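Long-range contact in ribokinase, putative (Burkholderia thailandensis, PDB 3B1P), which probably works as a nucleoside kinase of the PfkB (ribokinase) family, passing phosphate from a nucleotide to nucleosides such as the inosine bound here: residues A10-M15 and A101-T106. Numbering follows the deposited sequence.
Sequences AYDNIM and AQAMIT. With NOS (inosine), chain B.
Asp12 and Ile105 meet on the face of the sheet that looks into the nucleoside site. The CD1 methyl of Ile105 reaches back along the strand and packs 3.7 Å from Asp12 CG. Its CG1 branch stands beside the backbone N (chi1 -62°), which brings CD1 squarely over the flat face of the carboxylate. Ile105 CD1 also packs 3.9 Å from Ile14 CG1, roughly at right angles to its contact with Asp12. Small residues fill the rest of this face. Ala103 CB sits 3.5 Å from Asp12 OD1, and the methyls of Ala10 and Ala101 touch. The ribose of inosine lies over this low ground. Asp12 OD1 accepts a hydrogen bond from inosine O2' at 2.7 Å. The second, from O3' to OD2, is modelled very short, and its exact length is doubtful.

Five backbone hydrogen bonds join 10-15 and 101-106 as parallel neighbours. They are the middle strands of the small four-stranded sheet, between 44-47 and 114-118. It is the lid sheet of the ribokinase fold, and in this dimer Ser36 of the second subunit also reaches the inosine.

The opposite face is bulkier around Gln102 and the two methionines. Gln102 bends at chi2 (98°) and swings its amide across to Asn13. In the Asn13 conformer described, Gln102 NE2 donates a nearly straight hydrogen bond to an in-plane lone pair of Asn13 OD1 at 2.8 Å. The two amides are nearly coplanar. The Tyr11 ring passes the Gln102 amide with planes 41° apart; its OH, leading away from 101-106, bonds to Asp74 O. Beyond the amides, Met104 folds back so that SD lies 3.4 Å from Asn13 CB. Met15 also bends back, and leans across onto 101-106. Its CE lodges between Met104 CG, at 3.5 Å, and Thr106 OG1. Met15 of the second subunit packs on Met104, and Thr106 meets its own counterpart there.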
# COMPACT_ATOMS: atom_id res chain seq x y z
N ALA A 10 10.65 -9.07 -12.87
CA ALA A 10 10.76 -8.47 -11.55
C ALA A 10 10.49 -9.45 -10.42
O ALA A 10 9.84 -10.52 -10.61
CB ALA A 10 9.82 -7.25 -11.46
N TYR A 11 10.99 -9.12 -9.23
CA TYR A 11 10.65 -9.89 -8.07
C TYR A 11 9.58 -9.15 -7.27
O TYR A 11 9.74 -7.94 -6.99
CB TYR A 11 11.89 -10.13 -7.16
CG TYR A 11 12.97 -10.96 -7.82
CD1 TYR A 11 12.75 -12.31 -8.13
CD2 TYR A 11 14.21 -10.39 -8.11
CE1 TYR A 11 13.75 -13.10 -8.72
CE2 TYR A 11 15.23 -11.15 -8.72
CZ TYR A 11 14.99 -12.51 -9.02
OH TYR A 11 16.02 -13.25 -9.62
N ASP A 12 8.52 -9.86 -6.89
CA ASP A 12 7.35 -9.23 -6.26
C ASP A 12 7.27 -9.56 -4.79
O ASP A 12 7.50 -10.73 -4.41
CB ASP A 12 6.00 -9.70 -6.90
CG ASP A 12 5.79 -9.17 -8.27
OD1 ASP A 12 6.48 -8.26 -8.74
OD2 ASP A 12 4.87 -9.68 -8.95
N ASN A 13 6.91 -8.56 -3.97
CA ASN A 13 6.57 -8.78 -2.58
C ASN A 13 5.13 -8.30 -2.39
O ASN A 13 4.90 -7.10 -2.44
CB ASN A 13 7.54 -7.97 -1.71
CG ASN A 13 8.99 -8.34 -1.99
OD1 ASN A 13 9.65 -7.72 -2.83
ND2 ASN A 13 9.45 -9.39 -1.35
N ILE A 14 4.20 -9.23 -2.19
CA ILE A 14 2.75 -8.93 -2.26
C ILE A 14 2.11 -9.01 -0.89
O ILE A 14 2.23 -10.03 -0.19
CB ILE A 14 2.06 -9.92 -3.27
CG1 ILE A 14 2.66 -9.67 -4.65
CG2 ILE A 14 0.54 -9.70 -3.22
CD1 ILE A 14 2.43 -10.86 -5.68
N MET A 15 1.41 -7.92 -0.52
CA MET A 15 0.68 -7.86 0.73
C MET A 15 -0.79 -7.76 0.37
O MET A 15 -1.25 -6.76 -0.18
CB MET A 15 1.14 -6.63 1.57
CG MET A 15 2.66 -6.72 1.92
SD MET A 15 3.56 -5.13 1.98
CE MET A 15 3.71 -4.60 0.25
N ALA A 101 14.46 -5.43 -11.14
CA ALA A 101 13.24 -4.73 -10.63
C ALA A 101 12.61 -5.43 -9.44
O ALA A 101 12.57 -6.67 -9.35
CB ALA A 101 12.23 -4.57 -11.76
N GLN A 102 12.12 -4.65 -8.48
CA GLN A 102 11.45 -5.17 -7.32
C GLN A 102 10.14 -4.39 -7.10
O GLN A 102 10.16 -3.16 -7.11
CB GLN A 102 12.32 -4.98 -6.06
CG GLN A 102 11.90 -5.87 -4.90
CD GLN A 102 12.73 -7.17 -4.75
OE1 GLN A 102 13.82 -7.34 -5.33
NE2 GLN A 102 12.23 -8.08 -3.91
N ALA A 103 9.04 -5.11 -6.90
CA ALA A 103 7.74 -4.47 -6.64
C ALA A 103 7.26 -4.83 -5.23
O ALA A 103 7.26 -6.00 -4.82
CB ALA A 103 6.71 -4.94 -7.68
N MET A 104 6.87 -3.82 -4.44
CA MET A 104 6.17 -4.04 -3.17
C MET A 104 4.73 -3.67 -3.44
O MET A 104 4.39 -2.49 -3.60
CB MET A 104 6.73 -3.09 -2.10
CG MET A 104 6.96 -3.74 -0.80
SD MET A 104 8.43 -4.80 -0.80
CE MET A 104 9.42 -4.22 -2.23
N ILE A 105 3.88 -4.69 -3.53
CA ILE A 105 2.53 -4.51 -4.05
C ILE A 105 1.59 -4.64 -2.88
O ILE A 105 1.54 -5.66 -2.22
CB ILE A 105 2.21 -5.63 -5.06
CG1 ILE A 105 3.19 -5.51 -6.24
CG2 ILE A 105 0.73 -5.48 -5.56
CD1 ILE A 105 3.12 -6.78 -7.17
N THR A 106 0.77 -3.61 -2.63
CA THR A 106 -0.25 -3.72 -1.63
C THR A 106 -1.55 -3.74 -2.39
O THR A 106 -1.79 -2.86 -3.22
CB THR A 106 -0.25 -2.50 -0.70
OG1 THR A 106 0.96 -2.48 0.07
CG2 THR A 106 -1.43 -2.55 0.25
N9 NOS B . 4.69 -4.14 -11.96
C4 NOS B . 5.29 -3.31 -12.82
N3 NOS B . 5.98 -3.42 -14.00
C2 NOS B . 6.45 -2.36 -14.67
N1 NOS B . 6.26 -1.10 -14.17
C6 NOS B . 5.61 -0.87 -13.00
O6 NOS B . 5.39 0.41 -12.60
C5 NOS B . 4.99 -1.97 -12.26
N7 NOS B . 4.30 -2.12 -11.11
C8 NOS B . 4.11 -3.47 -10.91
C5' NOS B . 1.42 -7.41 -12.15
O5' NOS B . 0.82 -7.12 -13.44
C4' NOS B . 2.93 -7.15 -12.27
O4' NOS B . 3.18 -5.77 -12.48
C1' NOS B . 4.60 -5.59 -12.15
C2' NOS B . 4.78 -6.42 -10.92
O2' NOS B . 6.10 -6.96 -11.02
C3' NOS B . 3.70 -7.50 -11.01
O3' NOS B . 4.30 -8.83 -11.13